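PDB 4TRT: DNA polymerase III subunit beta from Deinococcus radiodurans, which probably forms a ring-shaped head-to-tail homodimer around DNA that tethers DNA polymerases and other proteins and makes replication processive. Local coordinates for residues S46-E51 with E113-L118; L50-S55 with V224-K229. All coordinates share one frame; numbering follows the deposited sequence.

From the N terminus, the chain reaches strand 42-48, turns through residues 49-51 and returns antiparallel as strand 52-59. Both contacts start from this hairpin and share Leu50 and Glu51. Contact 1 closes a loop of 61 residues, laying the 113-118 segment, in the loop between strands 103-108 and 126-129, over strand 42-48. Contact 2 closes a longer loop of 168 residues, which takes in the second segment of contact 1, and pairs strand 52-59 with strand 224-229 of the central domain. Their centres are about 10 Å apart, and a hydrogen bond between Thr48 OG1 and Asp53 OD1, 2.8 Å apart, joins them across the hairpin.

Contact 1: S46-E51 with E113-L118; sequences SGTNLE and EAYPPL
Where Gly47 and Thr48 meet Tyr115, an extended strand end is crossed by an irregular segment: the touching parts, 46-48 and 115-118, run 97° apart, and no sheet pairing forms between them. The nearest CA atoms, those of Gly47 and Leu118, remain 8.0 Å apart, so the side chains of Tyr115 and Leu118 bridge the gap. Tyr115 does so with its CG anti to the backbone N (chi1 -164°), a torsion that carries the phenol toward the strand. Its OH lies 3.3 Å from Gly47 CA and 3.8 Å from Thr48 CG2, the methyl branch of a side chain that crosses the tyrosine at a slant. Water 1 sits at the ring edge, in its plane, 2.7 Å from Tyr115 OH, and accepts a hydrogen bond from Thr48 N at 3.2 Å. The phenol is thus linked to the strand backbone through solvent. Pro116 CD lies 3.3 Å above the plane of the same ring, displaced toward its rim. Leu118 makes the second approach through one branch, CD1, which lies 3.8 Å from Gly47 O and also near Ser46 OG. The other branch of Thr48 faces the turn: OG1 accepts from Leu50 N at 2.9 Å in an ST turn and is also hydrogen-bonded to Asp53 OD1, while Asn49 OD1 accepts from Glu51 N in an Asx turn. This is loop-on-sheet packing within the N-terminal domain: the loop after strand 103-108 lies over the hairpin 42-59, where Tyr115 also touches Lys35 of strand 33-38 and Leu118 reaches Asp53 of strand 52-59.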
loop_
_atom_site.group_PDB
_atom_site.type_symbol
_atom_site.label_atom_id
_atom_site.label_comp_id
_atom_site.label_asym_id
_atom_site.label_seq_id
_atom_site.Cartn_x
_atom_site.Cartn_y
_atom_site.Cartn_z
ATOM N N SER A 46 24.574 -10.895 -9.254
ATOM C CA SER A 46 25.057 -10.760 -7.893
ATOM C C SER A 46 25.212 -9.302 -7.435
ATOM O O SER A 46 25.326 -8.365 -8.255
ATOM C CB SER A 46 26.360 -11.553 -7.717
ATOM O OG SER A 46 27.464 -10.869 -8.280
ATOM N N GLY A 47 25.193 -9.134 -6.116
ATOM C CA GLY A 47 25.379 -7.828 -5.485
ATOM C C GLY A 47 25.527 -7.912 -3.974
ATOM O O GLY A 47 25.487 -8.998 -3.383
ATOM N N THR A 48 25.715 -6.756 -3.343
ATOM C CA THR A 48 25.926 -6.699 -1.912
ATOM C C THR A 48 25.284 -5.438 -1.350
ATOM O O THR A 48 25.074 -4.468 -2.081
ATOM C CB THR A 48 27.429 -6.714 -1.572
ATOM O OG1 THR A 48 27.616 -6.809 -0.155
ATOM C CG2 THR A 48 28.104 -5.436 -2.073
ATOM N N ASN A 49 24.952 -5.477 -0.060
ATOM C CA ASN A 49 24.635 -4.251 0.690
ATOM C C ASN A 49 25.622 -4.050 1.837
ATOM O O ASN A 49 25.355 -3.316 2.785
ATOM C CB ASN A 49 23.190 -4.250 1.195
ATOM C CG ASN A 49 22.924 -5.306 2.241
ATOM O OD1 ASN A 49 23.835 -5.994 2.715
ATOM N ND2 ASN A 49 21.660 -5.433 2.627
ATOM N N LEU A 50 26.746 -4.753 1.744
ATOM C CA LEU A 50 27.830 -4.722 2.717
ATOM C C LEU A 50 27.551 -5.572 3.962
ATOM O O LEU A 50 28.487 -5.930 4.656
ATOM C CB LEU A 50 28.224 -3.279 3.093
ATOM C CG LEU A 50 28.507 -2.329 1.920
ATOM C CD1 LEU A 50 28.939 -0.956 2.412
ATOM C CD2 LEU A 50 29.555 -2.888 0.972
ATOM N N GLU A 51 26.295 -5.910 4.250
ATOM C CA GLU A 51 26.004 -6.866 5.350
ATOM C C GLU A 51 25.750 -8.266 4.811
ATOM O O GLU A 51 26.111 -9.250 5.443
ATOM C CB GLU A 51 24.813 -6.403 6.193
ATOM C CG GLU A 51 25.028 -5.056 6.869
ATOM C CD GLU A 51 26.269 -5.024 7.753
ATOM O OE1 GLU A 51 26.592 -6.043 8.422
ATOM O OE2 GLU A 51 26.948 -3.973 7.771
ATOM N N GLU A 113 35.557 -3.728 -13.668
ATOM C CA GLU A 113 36.898 -3.945 -13.084
ATOM C C GLU A 113 37.014 -3.459 -11.642
ATOM O O GLU A 113 37.769 -4.025 -10.864
ATOM C CB GLU A 113 37.989 -3.274 -13.927
ATOM C CG GLU A 113 38.118 -3.807 -15.349
ATOM C CD GLU A 113 38.504 -5.278 -15.399
ATOM O OE1 GLU A 113 39.716 -5.574 -15.560
ATOM O OE2 GLU A 113 37.601 -6.132 -15.269
ATOM N N ALA A 114 36.259 -2.427 -11.287
ATOM C CA ALA A 114 36.288 -1.885 -9.934
ATOM C C ALA A 114 35.282 -2.537 -8.975
ATOM O O ALA A 114 35.296 -2.221 -7.788
ATOM C CB ALA A 114 36.063 -0.379 -9.973
ATOM N N TYR A 115 34.399 -3.408 -9.472
ATOM C CA TYR A 115 33.429 -4.088 -8.602
ATOM C C TYR A 115 34.109 -5.266 -7.875
ATOM O O TYR A 115 34.824 -6.036 -8.508
ATOM C CB TYR A 115 32.197 -4.579 -9.389
ATOM C CG TYR A 115 31.040 -4.918 -8.478
ATOM C CD1 TYR A 115 30.944 -6.171 -7.883
ATOM C CD2 TYR A 115 30.078 -3.969 -8.160
ATOM C CE1 TYR A 115 29.905 -6.482 -7.010
ATOM C CE2 TYR A 115 29.046 -4.267 -7.292
ATOM C CZ TYR A 115 28.964 -5.529 -6.716
ATOM O OH TYR A 115 27.942 -5.824 -5.851
ATOM N N PRO A 116 33.876 -5.422 -6.551
ATOM C CA PRO A 116 34.597 -6.453 -5.786
ATOM C C PRO A 116 34.275 -7.882 -6.210
ATOM O O PRO A 116 33.126 -8.175 -6.498
ATOM C CB PRO A 116 34.090 -6.239 -4.348
ATOM C CG PRO A 116 32.742 -5.622 -4.519
ATOM C CD PRO A 116 32.961 -4.670 -5.668
ATOM N N PRO A 117 35.284 -8.771 -6.217
ATOM C CA PRO A 117 34.968 -10.173 -6.439
ATOM C C PRO A 117 34.180 -10.700 -5.249
ATOM O O PRO A 117 34.638 -10.577 -4.114
ATOM C CB PRO A 117 36.345 -10.838 -6.519
ATOM C CG PRO A 117 37.231 -9.963 -5.702
ATOM C CD PRO A 117 36.717 -8.568 -5.926
ATOM N N LEU A 118 32.986 -11.223 -5.500
ATOM C CA LEU A 118 32.186 -11.843 -4.451
ATOM C C LEU A 118 32.351 -13.355 -4.563
ATOM O O LEU A 118 32.195 -13.902 -5.647
ATOM C CB LEU A 118 30.711 -11.449 -4.591
ATOM C CG LEU A 118 30.391 -9.956 -4.523
ATOM C CD1 LEU A 118 28.935 -9.685 -4.900
ATOM C CD2 LEU A 118 30.730 -9.382 -3.156
HETATM O O HOH W 1 25.853 -4.215 -5.290
#

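Contact 2: L50-S55 with V224-K229; sequences LEIDLS and VKMNLK
Asp53 and Asn227 both place CG anti to the carbonyl carbon (chi1 -48° for Asp53), bringing carboxylate and amide together on one face of the sheet. Asn227 ND2 donates to the anti lone pair of Asp53 OD2 at 3.1 Å in a nearly straight bond (168°); OD2 lies in the amide plane, and the two planes stand 76° apart. Asn227 OD1 is also bonded to Thr218 OG1, ND2 to Ser119 O, and Asp53 OD1 to Thr48 OG1. The strands run antiparallel; Asp53 with Asn227 and Ser55 with Lys225 form hydrogen-bonded pairs. On the face of Ile52, Leu54 and Met226, Ile52 CD1 presses 3.4 Å from Met226 CE; at the strand end Leu54 CD1 lies 3.3 Å from Val224 CG1, both tight. At the 50-51 end of the pairing, extended Lys229 reaches bent Glu51 in a salt bridge, NZ meeting OE1 from above the carboxylate plane. Water 2 joins Glu51 O to Lys229 N. As in the sliding-clamp fold, the pairing continues one sheet from the N-terminal into the central domain: Leu54 and Val224 rest on helix 8-21, Met226 on helix 193-202 and Ile52 on both, while Phe120 packs against Asp53, Ser55 and Asn227.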
loop_
_atom_site.group_PDB
_atom_site.type_symbol
_atom_site.label_atom_id
_atom_site.label_comp_id
_atom_site.label_asym_id
_atom_site.label_seq_id
_atom_site.Cartn_x
_atom_site.Cartn_y
_atom_site.Cartn_z
ATOM N N LEU A 50 26.746 -4.753 1.744
ATOM C CA LEU A 50 27.830 -4.722 2.717
ATOM C C LEU A 50 27.551 -5.572 3.962
ATOM O O LEU A 50 28.487 -5.930 4.656
ATOM C CB LEU A 50 28.224 -3.279 3.093
ATOM C CG LEU A 50 28.507 -2.329 1.920
ATOM C CD1 LEU A 50 28.939 -0.956 2.412
ATOM C CD2 LEU A 50 29.555 -2.888 0.972
ATOM N N GLU A 51 26.295 -5.910 4.250
ATOM C CA GLU A 51 26.004 -6.866 5.350
ATOM C C GLU A 51 25.750 -8.266 4.811
ATOM O O GLU A 51 26.111 -9.250 5.443
ATOM C CB GLU A 51 24.813 -6.403 6.193
ATOM C CG GLU A 51 25.028 -5.056 6.869
ATOM C CD GLU A 51 26.269 -5.024 7.753
ATOM O OE1 GLU A 51 26.592 -6.043 8.422
ATOM O OE2 GLU A 51 26.948 -3.973 7.771
ATOM N N ILE A 52 25.120 -8.351 3.651
ATOM C CA ILE A 52 25.008 -9.637 2.967
ATOM C C ILE A 52 25.456 -9.531 1.518
ATOM O O ILE A 52 25.426 -8.462 0.941
ATOM C CB ILE A 52 23.590 -10.255 3.074
ATOM C CG1 ILE A 52 22.551 -9.470 2.277
ATOM C CG2 ILE A 52 23.162 -10.397 4.527
ATOM C CD1 ILE A 52 21.333 -10.300 1.916
ATOM N N ASP A 53 25.879 -10.660 0.947
ATOM C CA ASP A 53 26.082 -10.794 -0.492
ATOM C C ASP A 53 25.060 -11.781 -0.988
ATOM O O ASP A 53 24.747 -12.748 -0.302
ATOM C CB ASP A 53 27.464 -11.357 -0.853
ATOM C CG ASP A 53 28.596 -10.670 -0.126
ATOM O OD1 ASP A 53 28.527 -9.441 0.046
ATOM O OD2 ASP A 53 29.563 -11.369 0.256
ATOM N N LEU A 54 24.580 -11.559 -2.202
ATOM C CA LEU A 54 23.573 -12.419 -2.797
ATOM C C LEU A 54 23.915 -12.689 -4.249
ATOM O O LEU A 54 24.361 -11.790 -4.973
ATOM C CB LEU A 54 22.208 -11.743 -2.691
ATOM C CG LEU A 54 20.981 -12.484 -3.196
ATOM C CD1 LEU A 54 20.720 -13.732 -2.356
ATOM C CD2 LEU A 54 19.793 -11.539 -3.184
ATOM N N SER A 55 23.690 -13.931 -4.663
ATOM C CA SER A 55 23.909 -14.373 -6.022
ATOM C C SER A 55 22.712 -15.202 -6.448
ATOM O O SER A 55 22.240 -16.036 -5.675
ATOM C CB SER A 55 25.159 -15.231 -6.080
ATOM O OG SER A 55 25.519 -15.468 -7.408
ATOM N N VAL A 224 19.923 -19.703 -5.572
ATOM C CA VAL A 224 20.421 -18.581 -4.777
ATOM C C VAL A 224 21.559 -18.977 -3.843
ATOM O O VAL A 224 21.519 -20.054 -3.245
ATOM C CB VAL A 224 19.307 -17.963 -3.905
ATOM C CG1 VAL A 224 19.889 -16.898 -2.995
ATOM C CG2 VAL A 224 18.204 -17.363 -4.761
ATOM N N LYS A 225 22.562 -18.103 -3.726
ATOM C CA LYS A 225 23.613 -18.214 -2.720
ATOM C C LYS A 225 23.665 -16.907 -1.925
ATOM O O LYS A 225 23.637 -15.822 -2.512
ATOM C CB LYS A 225 24.968 -18.448 -3.375
ATOM C CG LYS A 225 24.975 -19.534 -4.440
ATOM C CD LYS A 225 26.389 -19.778 -4.936
ATOM C CE LYS A 225 26.516 -21.045 -5.765
ATOM N NZ LYS A 225 26.309 -20.756 -7.198
ATOM N N MET A 226 23.750 -16.998 -0.601
ATOM C CA MET A 226 23.806 -15.798 0.239
ATOM C C MET A 226 24.925 -15.918 1.240
ATOM O O MET A 226 25.011 -16.941 1.946
ATOM C CB MET A 226 22.480 -15.587 0.976
ATOM C CG MET A 226 22.447 -14.315 1.814
ATOM S SD MET A 226 20.939 -14.059 2.755
ATOM C CE MET A 226 19.856 -13.378 1.515
ATOM N N ASN A 227 25.760 -14.879 1.314
ATOM C CA ASN A 227 26.754 -14.732 2.373
ATOM C C ASN A 227 26.204 -13.795 3.438
ATOM O O ASN A 227 25.659 -12.727 3.119
ATOM C CB ASN A 227 28.079 -14.142 1.857
ATOM C CG ASN A 227 28.824 -15.063 0.910
ATOM O OD1 ASN A 227 28.681 -16.288 0.972
ATOM N ND2 ASN A 227 29.659 -14.473 0.040
ATOM N N LEU A 228 26.358 -14.191 4.699
ATOM C CA LEU A 228 25.983 -13.345 5.824
ATOM C C LEU A 228 26.961 -13.514 6.963
ATOM O O LEU A 228 27.665 -14.526 7.041
ATOM C CB LEU A 228 24.590 -13.670 6.327
ATOM C CG LEU A 228 24.329 -15.151 6.616
ATOM C CD1 LEU A 228 23.641 -15.380 7.955
ATOM C CD2 LEU A 228 23.526 -15.762 5.471
ATOM N N LYS A 229 26.991 -12.512 7.830
ATOM C CA LYS A 229 27.842 -12.527 8.995
ATOM C C LYS A 229 27.158 -13.340 10.069
ATOM O O LYS A 229 25.945 -13.500 10.048
ATOM C CB LYS A 229 28.057 -11.115 9.519
ATOM C CG LYS A 229 28.816 -10.217 8.573
ATOM C CD LYS A 229 28.899 -8.805 9.125
ATOM C CE LYS A 229 29.485 -7.856 8.097
ATOM N NZ LYS A 229 29.104 -6.461 8.450
HETATM O O HOH W 2 25.023 -10.318 7.851
#